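Local coordinates for protein free serine kinase (PDB 5X0E) that transfers a phosphate from ADP to free L-serine, giving O-phospho-L-serine and AMP in a magnesium-dependent first step of cysteine synthesis, at residues A[98-103]-A[224-229]; A[122-127]-A[147-152]; A[142-147]-A[195-200]. The protein carries 1 engineered substitution. All blocks are in the same frame, centred on the assembly; numbering follows the deposited sequence. Where two conformers were deposited one is given.

Contact 1: residues A[98-103]-A[224-229]. With SEP (phosphoserine), chain C.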
loop_
_atom_site.group_PDB
_atom_site.type_symbol
_atom_site.label_atom_id
_atom_site.label_comp_id
_atom_site.label_asym_id
_atom_site.label_seq_id
_atom_site.Cartn_x
_atom_site.Cartn_y
_atom_site.Cartn_z
ATOM N N LYS A 98 9.223 6.687 10.079
ATOM C CA LYS A 98 9.635 7.193 8.770
ATOM C C LYS A 98 8.626 6.717 7.722
ATOM O O LYS A 98 7.979 5.670 7.891
ATOM C CB LYS A 98 11.048 6.707 8.424
ATOM C CG LYS A 98 12.176 7.331 9.252
ATOM C CD LYS A 98 12.424 8.782 8.860
ATOM C CE LYS A 98 13.719 9.334 9.450
ATOM N NZ LYS A 98 13.569 9.767 10.863
ATOM N N VAL A 99 8.470 7.496 6.659
ATOM C CA VAL A 99 7.530 7.143 5.598
ATOM C C VAL A 99 8.179 7.228 4.207
ATOM O O VAL A 99 8.874 8.189 3.886
ATOM C CB VAL A 99 6.229 7.961 5.686
ATOM C CG1 VAL A 99 6.449 9.422 5.309
ATOM C CG2 VAL A 99 5.129 7.323 4.840
ATOM N N TYR A 100 7.998 6.164 3.437
ATOM C CA TYR A 100 8.392 6.107 2.028
ATOM C C TYR A 100 7.112 5.697 1.287
ATOM O O TYR A 100 6.028 6.025 1.757
ATOM C CB TYR A 100 9.555 5.127 1.852
ATOM C CG TYR A 100 10.737 5.527 2.698
ATOM C CD1 TYR A 100 11.706 6.402 2.216
ATOM C CD2 TYR A 100 10.848 5.074 4.008
ATOM C CE1 TYR A 100 12.780 6.787 3.010
ATOM C CE2 TYR A 100 11.913 5.455 4.814
ATOM C CZ TYR A 100 12.873 6.310 4.320
ATOM O OH TYR A 100 13.919 6.665 5.147
ATOM N N THR A 101 7.219 4.961 0.182
ATOM C CA THR A 101 6.050 4.539 -0.582
ATOM C C THR A 101 6.225 3.101 -1.084
ATOM O O THR A 101 7.254 2.463 -0.840
ATOM C CB THR A 101 5.772 5.547 -1.725
ATOM O OG1 THR A 101 4.461 5.338 -2.259
ATOM C CG2 THR A 101 6.800 5.433 -2.857
ATOM N N TRP A 102 5.170 2.586 -1.707
ATOM C CA TRP A 102 5.198 1.308 -2.414
ATOM C C TRP A 102 4.966 1.615 -3.875
ATOM O O TRP A 102 4.064 2.410 -4.204
ATOM C CB TRP A 102 4.079 0.375 -1.943
ATOM C CG TRP A 102 4.189 -0.080 -0.526
ATOM C CD1 TRP A 102 3.610 0.490 0.566
ATOM C CD2 TRP A 102 4.919 -1.215 -0.045
ATOM N NE1 TRP A 102 3.940 -0.207 1.691
ATOM C CE2 TRP A 102 4.731 -1.269 1.351
ATOM C CE3 TRP A 102 5.702 -2.199 -0.661
ATOM C CZ2 TRP A 102 5.314 -2.261 2.156
ATOM C CZ3 TRP A 102 6.275 -3.206 0.144
ATOM C CH2 TRP A 102 6.080 -3.212 1.538
ATOM N N TYR A 103 5.761 0.981 -4.738
ATOM C CA TYR A 103 5.671 1.137 -6.187
ATOM C C TYR A 103 4.892 -0.045 -6.793
ATOM O O TYR A 103 5.330 -1.194 -6.677
ATOM C CB TYR A 103 7.075 1.207 -6.805
ATOM C CG TYR A 103 7.966 2.238 -6.151
ATOM C CD1 TYR A 103 7.774 3.591 -6.373
ATOM C CD2 TYR A 103 8.967 1.856 -5.273
ATOM C CE1 TYR A 103 8.585 4.542 -5.762
ATOM C CE2 TYR A 103 9.773 2.789 -4.646
ATOM C CZ TYR A 103 9.587 4.124 -4.891
ATOM O OH TYR A 103 10.394 5.036 -4.277
ATOM N N ARG A 224 4.516 3.772 2.913
ATOM C CA ARG A 224 5.264 2.645 3.439
ATOM C C ARG A 224 5.967 3.171 4.683
ATOM O O ARG A 224 7.035 3.792 4.604
ATOM C CB ARG A 224 6.289 2.131 2.428
ATOM C CG ARG A 224 7.133 0.959 2.934
ATOM C CD ARG A 224 7.878 0.299 1.786
ATOM N NE ARG A 224 8.963 1.132 1.274
ATOM C CZ ARG A 224 10.173 1.254 1.827
ATOM N NH1 ARG A 224 10.475 0.634 2.954
ATOM N NH2 ARG A 224 11.096 2.030 1.254
ATOM N N HIS A 225 5.348 2.933 5.823
ATOM C CA HIS A 225 5.862 3.385 7.089
ATOM C C HIS A 225 6.884 2.412 7.615
ATOM O O HIS A 225 6.673 1.212 7.567
ATOM C CB HIS A 225 4.733 3.506 8.089
ATOM C CG HIS A 225 3.781 4.618 7.780
ATOM N ND1 HIS A 225 2.639 4.431 7.038
ATOM C CD2 HIS A 225 3.798 5.926 8.129
ATOM C CE1 HIS A 225 1.979 5.576 6.958
ATOM N NE2 HIS A 225 2.676 6.506 7.589
ATOM N N VAL A 226 7.965 2.937 8.172
ATOM C CA VAL A 226 9.013 2.079 8.703
ATOM C C VAL A 226 9.433 2.578 10.079
ATOM O O VAL A 226 9.633 3.771 10.312
ATOM C CB VAL A 226 10.220 1.906 7.744
ATOM C CG1 VAL A 226 9.817 1.146 6.486
ATOM C CG2 VAL A 226 10.846 3.236 7.381
ATOM N N LEU A 227 9.506 1.622 10.997
ATOM C CA LEU A 227 9.848 1.857 12.385
ATOM C C LEU A 227 11.271 1.351 12.552
ATOM O O LEU A 227 11.814 0.783 11.614
ATOM C CB LEU A 227 8.894 1.068 13.274
ATOM C CG LEU A 227 7.397 1.158 12.954
ATOM C CD1 LEU A 227 6.594 0.364 13.979
ATOM C CD2 LEU A 227 6.938 2.603 12.888
ATOM N N PRO A 228 11.873 1.508 13.751
ATOM C CA PRO A 228 13.184 0.883 13.963
ATOM C C PRO A 228 13.156 -0.666 14.066
ATOM O O PRO A 228 14.200 -1.288 14.196
ATOM C CB PRO A 228 13.676 1.519 15.278
ATOM C CG PRO A 228 12.853 2.760 15.454
ATOM C CD PRO A 228 11.519 2.407 14.862
ATOM N N PHE A 229 11.978 -1.273 14.030
ATOM C CA PHE A 229 11.821 -2.721 14.158
ATOM C C PHE A 229 10.567 -3.124 13.397
ATOM O O PHE A 229 9.761 -2.263 13.058
ATOM C CB PHE A 229 11.634 -3.094 15.638
ATOM C CG PHE A 229 10.504 -2.341 16.289
ATOM C CD1 PHE A 229 10.720 -1.087 16.842
ATOM C CD2 PHE A 229 9.201 -2.846 16.256
ATOM C CE1 PHE A 229 9.672 -0.370 17.389
ATOM C CE2 PHE A 229 8.147 -2.128 16.800
ATOM C CZ PHE A 229 8.386 -0.888 17.371
HETATM N N SEP C . 0.237 2.157 4.841
HETATM C CA SEP C . 0.861 0.817 4.644
HETATM C CB SEP C . 0.646 0.330 3.216
HETATM O OG SEP C . -0.756 0.214 2.985
HETATM C C SEP C . 2.311 0.870 5.028
HETATM O O SEP C . 3.113 0.021 4.622
HETATM O OXT SEP C . 2.722 1.770 5.771
HETATM P P SEP C . -1.607 -1.001 3.631
HETATM O O1P SEP C . -0.584 -2.088 3.860
HETATM O O2P SEP C . -2.648 -1.242 2.556
HETATM O O3P SEP C . -2.191 -0.403 4.885
HETATM O O HOH W 1 9.878 3.738 -1.249
#

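Contact 2: residues A[122-127]-A[147-152]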
loop_
_atom_site.group_PDB
_atom_site.type_symbol
_atom_site.label_atom_id
_atom_site.label_comp_id
_atom_site.label_asym_id
_atom_site.label_seq_id
_atom_site.Cartn_x
_atom_site.Cartn_y
_atom_site.Cartn_z
ATOM N N LEU A 122 -6.595 8.411 -18.879
ATOM C CA LEU A 122 -5.225 8.809 -18.560
ATOM C C LEU A 122 -4.425 9.073 -19.815
ATOM O O LEU A 122 -4.695 8.495 -20.872
ATOM C CB LEU A 122 -4.515 7.719 -17.766
ATOM C CG LEU A 122 -5.099 7.475 -16.372
ATOM C CD1 LEU A 122 -4.727 6.090 -15.875
ATOM C CD2 LEU A 122 -4.632 8.570 -15.412
ATOM N N GLU A 123 -3.436 9.952 -19.689
ATOM C CA GLU A 123 -2.433 10.124 -20.718
ATOM C C GLU A 123 -1.219 9.258 -20.359
ATOM O O GLU A 123 -0.843 9.156 -19.190
ATOM C CB GLU A 123 -2.040 11.594 -20.826
ATOM C CG GLU A 123 -3.169 12.502 -21.261
ATOM C CD GLU A 123 -2.711 13.938 -21.359
ATOM O OE1 GLU A 123 -2.227 14.353 -22.435
ATOM O OE2 GLU A 123 -2.817 14.651 -20.353
ATOM N N VAL A 124 -0.639 8.609 -21.358
ATOM C CA VAL A 124 0.556 7.808 -21.169
ATOM C C VAL A 124 1.507 8.223 -22.284
ATOM O O VAL A 124 1.332 7.840 -23.443
ATOM C CB VAL A 124 0.274 6.292 -21.218
ATOM C CG1 VAL A 124 1.546 5.506 -20.915
ATOM C CG2 VAL A 124 -0.843 5.923 -20.249
ATOM N N ILE A 125 2.485 9.042 -21.915
ATOM C CA ILE A 125 3.285 9.779 -22.876
ATOM C C ILE A 125 4.714 9.276 -22.788
ATOM O O ILE A 125 5.316 9.330 -21.714
ATOM C CB ILE A 125 3.213 11.281 -22.584
ATOM C CG1 ILE A 125 1.777 11.770 -22.789
ATOM C CG2 ILE A 125 4.155 12.059 -23.504
ATOM C CD1 ILE A 125 1.477 13.087 -22.134
ATOM N N GLU A 126 5.253 8.793 -23.909
ATOM C CA GLU A 126 6.630 8.329 -23.940
ATOM C C GLU A 126 7.554 9.512 -23.625
ATOM O O GLU A 126 7.437 10.573 -24.232
ATOM C CB GLU A 126 6.993 7.674 -25.283
ATOM C CG GLU A 126 8.305 6.900 -25.209
ATOM C CD GLU A 126 8.498 5.914 -26.340
ATOM O OE1 GLU A 126 8.044 6.188 -27.470
ATOM O OE2 GLU A 126 9.104 4.856 -26.081
ATOM N N ASP A 127 8.418 9.330 -22.628
ATOM C CA ASP A 127 9.126 10.436 -21.989
ATOM C C ASP A 127 10.364 9.896 -21.257
ATOM O O ASP A 127 10.235 9.290 -20.174
ATOM C CB ASP A 127 8.166 11.139 -21.013
ATOM C CG ASP A 127 8.742 12.385 -20.380
ATOM O OD1 ASP A 127 9.969 12.596 -20.421
ATOM O OD2 ASP A 127 7.943 13.177 -19.823
ATOM N N LYS A 147 10.842 0.506 -21.805
ATOM C CA LYS A 147 10.454 1.860 -22.206
ATOM C C LYS A 147 10.145 2.727 -20.983
ATOM O O LYS A 147 10.141 2.226 -19.847
ATOM C CB LYS A 147 9.257 1.788 -23.150
ATOM C CG LYS A 147 9.606 1.140 -24.480
ATOM C CD LYS A 147 8.376 1.027 -25.355
ATOM C CE LYS A 147 8.683 0.290 -26.658
ATOM N NZ LYS A 147 7.395 -0.094 -27.294
ATOM N N SER A 148 9.907 4.021 -21.227
ATOM C CA SER A 148 9.638 5.005 -20.178
ATOM C C SER A 148 8.488 5.934 -20.583
ATOM O O SER A 148 8.531 6.568 -21.628
ATOM C CB SER A 148 10.921 5.803 -19.871
ATOM O OG SER A 148 10.688 6.896 -18.980
ATOM N N PHE A 149 7.456 5.991 -19.751
ATOM C CA PHE A 149 6.283 6.825 -20.004
ATOM C C PHE A 149 5.966 7.667 -18.795
ATOM O O PHE A 149 6.020 7.166 -17.656
ATOM C CB PHE A 149 5.037 5.985 -20.291
ATOM C CG PHE A 149 5.190 5.032 -21.421
ATOM C CD1 PHE A 149 4.865 5.415 -22.726
ATOM C CD2 PHE A 149 5.639 3.737 -21.193
ATOM C CE1 PHE A 149 5.012 4.515 -23.775
ATOM C CE2 PHE A 149 5.771 2.838 -22.233
ATOM C CZ PHE A 149 5.462 3.225 -23.525
ATOM N N ALA A 150 5.592 8.920 -19.061
ATOM C CA ALA A 150 5.006 9.805 -18.070
ATOM C C ALA A 150 3.489 9.642 -18.059
ATOM O O ALA A 150 2.850 9.620 -19.127
ATOM C CB ALA A 150 5.361 11.253 -18.365
ATOM N N ILE A 151 2.918 9.543 -16.860
ATOM C CA ILE A 151 1.471 9.664 -16.657
ATOM C C ILE A 151 1.184 10.972 -15.891
ATOM O O ILE A 151 1.308 11.007 -14.657
ATOM C CB ILE A 151 0.879 8.444 -15.890
ATOM C CG1 ILE A 151 1.195 7.147 -16.633
ATOM C CG2 ILE A 151 -0.632 8.644 -15.677
ATOM C CD1 ILE A 151 0.910 5.883 -15.860
ATOM N N PRO A 152 0.795 12.049 -16.612
ATOM C CA PRO A 152 0.578 13.349 -15.968
ATOM C C PRO A 152 -0.534 13.352 -14.914
ATOM O O PRO A 152 -1.463 12.554 -14.993
ATOM C CB PRO A 152 0.170 14.273 -17.134
ATOM C CG PRO A 152 0.591 13.576 -18.362
ATOM C CD PRO A 152 0.576 12.119 -18.069
HETATM O O HOH W 2 -2.871 11.217 -17.113
HETATM O O HOH W 3 10.662 4.722 -23.861
#

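Contact 3: residues A[142-147]-A[195-200]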
loop_
_atom_site.group_PDB
_atom_site.type_symbol
_atom_site.label_atom_id
_atom_site.label_comp_id
_atom_site.label_asym_id
_atom_site.label_seq_id
_atom_site.Cartn_x
_atom_site.Cartn_y
_atom_site.Cartn_z
ATOM N N ALA A 142 5.508 7.570 -13.088
ATOM C CA ALA A 142 6.335 7.156 -14.226
ATOM C C ALA A 142 6.160 5.649 -14.401
ATOM O O ALA A 142 6.322 4.892 -13.439
ATOM C CB ALA A 142 7.802 7.494 -13.985
ATOM N N LEU A 143 5.822 5.226 -15.617
ATOM C CA LEU A 143 5.730 3.811 -15.988
ATOM C C LEU A 143 7.036 3.440 -16.681
ATOM O O LEU A 143 7.276 3.854 -17.814
ATOM C CB LEU A 143 4.529 3.583 -16.920
ATOM C CG LEU A 143 4.346 2.194 -17.533
ATOM C CD1 LEU A 143 4.349 1.125 -16.443
ATOM C CD2 LEU A 143 3.078 2.141 -18.374
ATOM N N VAL A 144 7.888 2.679 -15.993
ATOM C CA VAL A 144 9.253 2.464 -16.456
ATOM C C VAL A 144 9.658 0.989 -16.497
ATOM O O VAL A 144 9.344 0.199 -15.606
ATOM C CB VAL A 144 10.273 3.302 -15.633
ATOM C CG1 VAL A 144 10.003 4.777 -15.827
ATOM C CG2 VAL A 144 10.244 2.971 -14.153
ATOM N N GLY A 145 10.338 0.632 -17.575
ATOM C CA GLY A 145 10.945 -0.686 -17.741
ATOM C C GLY A 145 11.864 -0.583 -18.938
ATOM O O GLY A 145 12.714 0.291 -18.975
ATOM N N GLU A 146 11.666 -1.446 -19.923
ATOM C CA GLU A 146 12.345 -1.312 -21.209
ATOM C C GLU A 146 12.106 0.091 -21.786
ATOM O O GLU A 146 13.042 0.770 -22.196
ATOM C CB GLU A 146 11.823 -2.380 -22.164
ATOM C CG GLU A 146 12.426 -2.381 -23.557
ATOM C CD GLU A 146 11.793 -3.456 -24.416
ATOM O OE1 GLU A 146 11.957 -4.646 -24.075
ATOM O OE2 GLU A 146 11.116 -3.117 -25.412
ATOM N N LYS A 147 10.842 0.506 -21.805
ATOM C CA LYS A 147 10.454 1.860 -22.206
ATOM C C LYS A 147 10.145 2.727 -20.983
ATOM O O LYS A 147 10.141 2.226 -19.847
ATOM C CB LYS A 147 9.257 1.788 -23.150
ATOM C CG LYS A 147 9.606 1.140 -24.480
ATOM C CD LYS A 147 8.376 1.027 -25.355
ATOM C CE LYS A 147 8.683 0.290 -26.658
ATOM N NZ LYS A 147 7.395 -0.094 -27.294
ATOM N N ASP A 195 7.849 -6.940 -15.520
ATOM C CA ASP A 195 8.143 -6.185 -16.740
ATOM C C ASP A 195 8.220 -4.661 -16.489
ATOM O O ASP A 195 9.118 -3.990 -16.999
ATOM C CB ASP A 195 7.086 -6.512 -17.800
ATOM C CG ASP A 195 7.021 -7.999 -18.112
ATOM O OD1 ASP A 195 8.092 -8.586 -18.349
ATOM O OD2 ASP A 195 5.917 -8.588 -18.094
ATOM N N TYR A 196 7.287 -4.124 -15.705
ATOM C CA TYR A 196 7.191 -2.666 -15.485
ATOM C C TYR A 196 6.906 -2.316 -14.030
ATOM O O TYR A 196 6.294 -3.099 -13.314
ATOM C CB TYR A 196 6.116 -2.076 -16.414
ATOM C CG TYR A 196 6.664 -1.822 -17.791
ATOM C CD1 TYR A 196 6.687 -2.834 -18.761
ATOM C CD2 TYR A 196 7.207 -0.584 -18.118
ATOM C CE1 TYR A 196 7.230 -2.608 -20.020
ATOM C CE2 TYR A 196 7.759 -0.355 -19.366
ATOM C CZ TYR A 196 7.766 -1.369 -20.309
ATOM O OH TYR A 196 8.322 -1.141 -21.536
ATOM N N VAL A 197 7.366 -1.134 -13.619
ATOM C CA VAL A 197 7.128 -0.588 -12.279
ATOM C C VAL A 197 6.647 0.852 -12.458
ATOM O O VAL A 197 7.053 1.533 -13.408
ATOM C CB VAL A 197 8.379 -0.692 -11.367
ATOM C CG1 VAL A 197 9.579 0.080 -11.912
ATOM C CG2 VAL A 197 8.072 -0.235 -9.944
ATOM N N PHE A 198 5.747 1.280 -11.572
ATOM C CA PHE A 198 5.254 2.654 -11.531
ATOM C C PHE A 198 5.946 3.425 -10.412
ATOM O O PHE A 198 5.795 3.088 -9.237
ATOM C CB PHE A 198 3.753 2.698 -11.285
ATOM C CG PHE A 198 2.926 2.176 -12.422
ATOM C CD1 PHE A 198 2.771 0.823 -12.613
ATOM C CD2 PHE A 198 2.264 3.056 -13.277
ATOM C CE1 PHE A 198 1.985 0.335 -13.646
ATOM C CE2 PHE A 198 1.473 2.575 -14.307
ATOM C CZ PHE A 198 1.342 1.209 -14.495
ATOM N N ILE A 199 6.687 4.463 -10.779
ATOM C CA ILE A 199 7.395 5.307 -9.808
ATOM C C ILE A 199 6.566 6.530 -9.428
ATOM O O ILE A 199 5.973 7.182 -10.287
ATOM C CB ILE A 199 8.747 5.793 -10.360
ATOM C CG1 ILE A 199 9.569 4.613 -10.924
ATOM C CG2 ILE A 199 9.518 6.583 -9.298
ATOM C CD1 ILE A 199 9.834 3.468 -9.974
ATOM N N ARG A 200 6.545 6.824 -8.130
ATOM C CA ARG A 200 5.887 7.991 -7.569
ATOM C C ARG A 200 6.674 8.531 -6.399
ATOM O O ARG A 200 7.350 7.789 -5.705
ATOM C CB ARG A 200 4.470 7.631 -7.085
ATOM C CG ARG A 200 4.378 6.419 -6.153
ATOM C CD ARG A 200 2.988 6.328 -5.527
ATOM N NE ARG A 200 2.701 5.011 -4.959
ATOM C CZ ARG A 200 1.487 4.569 -4.609
ATOM N NH1 ARG A 200 0.400 5.329 -4.752
ATOM N NH2 ARG A 200 1.355 3.360 -4.089
HETATM O O HOH W 4 10.327 -3.930 -19.455
#

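Contact 1: residues A[98-103]-A[224-229]
K98 and V226 exchange two backbone hydrogen bonds, the shorter running 2.7 Å from V226 N to K98 O. Y100 and R224 repeat the exchange, with V99 and H225 as the antiparallel non-hydrogen-bonded pair between them. Just past this pairing, R224 NE donates to T101 O at 3.0 Å. The oxygen lies near the guanidinium plane, but the bond is bent (145° at the hydrogen). R224 NH2 and T101 N both donate to one water, a second tie between the same two residues.

Both segments also grip the carboxylate of the bound phosphoserine. W102 NE1 gives a nearly straight bond to its O at 3.1 Å, while its OXT takes two bonds from H225, from N at 2.9 Å and from ND1 at 2.9 Å. T223 OG1, V68 O, K221 NZ, G70 N and H71 ND1 also hydrogen-bond the phosphoserine.

R224 backs the indole: extended at chi1 (179°) and chi2, its chain carries CD over the W102 six-membered ring, 3.6 Å from the centroid, a CH-pi contact. A bend at chi3 then turns NE toward T101 O. R224 CZ, 5.9 Å from that centroid, adds at most a weak cation-pi attraction. The guanidinium stands 76° from the ring plane, and Y100 CB covers one of its faces. With an alanine in place of R224, T101 O would probably lose its side-chain donor and the indole its cover, making it freer to turn from the carboxylate.

On the H225 side, V99 CG2 rests over the imidazole, 3.9 Å from its centroid. H225 NE2 is hydrogen-bonded to Y92 OH, and T101 OG1 to T222 O. Farther on, strand 98-107 is flanked by strands 175-179 and 196-199, linking this short pairing to the larger sheet.

Contact 2: residues A[122-127]-A[147-152]
I125 and E126 form a short end strand of the antiparallel sheet in the SerK C-terminal region, paired with 148-151, the second strand of a beta hairpin. The register is set by I125 opposite A150, a hydrogen-bonded pair whose shorter bond runs 2.7 Å from A150 N to I125 O, followed by E126 opposite F149, a non-hydrogen-bonded pair.

D127 and S148 then carry the pairing past the strand end. D127 N donates to S148 O at 2.9 Å, and S148 OG returns a bond to D127 O at 2.7 Å. The hydroxyl can do so because OG stands anti to the backbone N of S148 (chi1 172°), swung toward the D127 carbonyl. The carboxylate of D127 turns elsewhere, its OD2 to K133 in a salt bridge and its OD1 to E129 N, while its OD2 also passes over the methyl of A150.

V124 and F149 make the apolar side. V124 CG1 lies 3.6 Å from F149 CB; the two side chains cross obliquely, and the ring reaches the E126 backbone, F149 CD1 lying 3.6 Å from E126 N. L122 CD2 and I151 CG2 continue this layer. Helix 110-119 packs on it at L122, V124 and F149, and helix 155-170 at L122 and I151. A130 of helix 130-135 touches S148 and A150. On the outer side, the I125 side chain crosses P152 at about a right angle, its CD1 3.9 Å from P152 CG.

The charges of E126 and K147 do not meet, E126 OE2 and K147 NZ being 5.4 Å apart. A water links E126 OE2, to which it donates, with the backbone N of S148. At the far end a second water joins the segments, accepting from E123 N at 2.9 Å and donating to P152 O.

Contact 3: residues A[142-147]-A[195-200]
Y196 lays its ring along the turn that follows strand 141-144, with CD2 3.3 Å from V144 C and CE2 3.3 Å from G145 N. Y196 OH accepts a bond from K147 N at 3.0 Å, which holds the turn against the phenol. G145 suits this fit, since a beta carbon there would collide with D195 O and Y196 CE2. A water accepting from E146 N and donating to D195 O adds a link.

L143 CD1 sits over a face of the F198 ring, 3.8 Å from its centroid and 18° off the normal, and also touches Y196 CB; CG anti to the backbone N (chi1 174°) leans the chain toward F198, and chi2 sets CD1 over the ring. On the other face of the sheet, V144 CG2 meets V197 CG1 at 3.7 Å and I199 CG1. Four backbone hydrogen bonds fix the antiparallel register, V144 N to V197 O being nearly straight (175°).

D195 and Y196 both face F106 of strand 98-107, a classic beta bulge. Helix 110-119 covers L143 and Y196; helices 182-190 and 130-135 cover the V144, V197, I199 and A142 face, and strands 98-107 and 148-151 flank the pair.

In the fold
Contacts 2 and 3 are adjoining parts of one antiparallel sheet: their centres are 10 Å apart, they share K147, and F149 O lies 2.8 Å from L143 N across the hairpin. Strand 196-199 of contact 3 is in turn the neighbour of strand 98-107, which carries contact 1; there R200 NH2 lies 2.9 Å from W102 O, a probable hydrogen bond. Contact 1 alone reaches the ligands, the W102 side chain being about 6 Å from the magnesium ion and about 8 Å from the AMP. The side chain of V197 is about 9 Å from that of W102, whereas the nearest atoms of contacts 1 and 2 are about 12 Å apart.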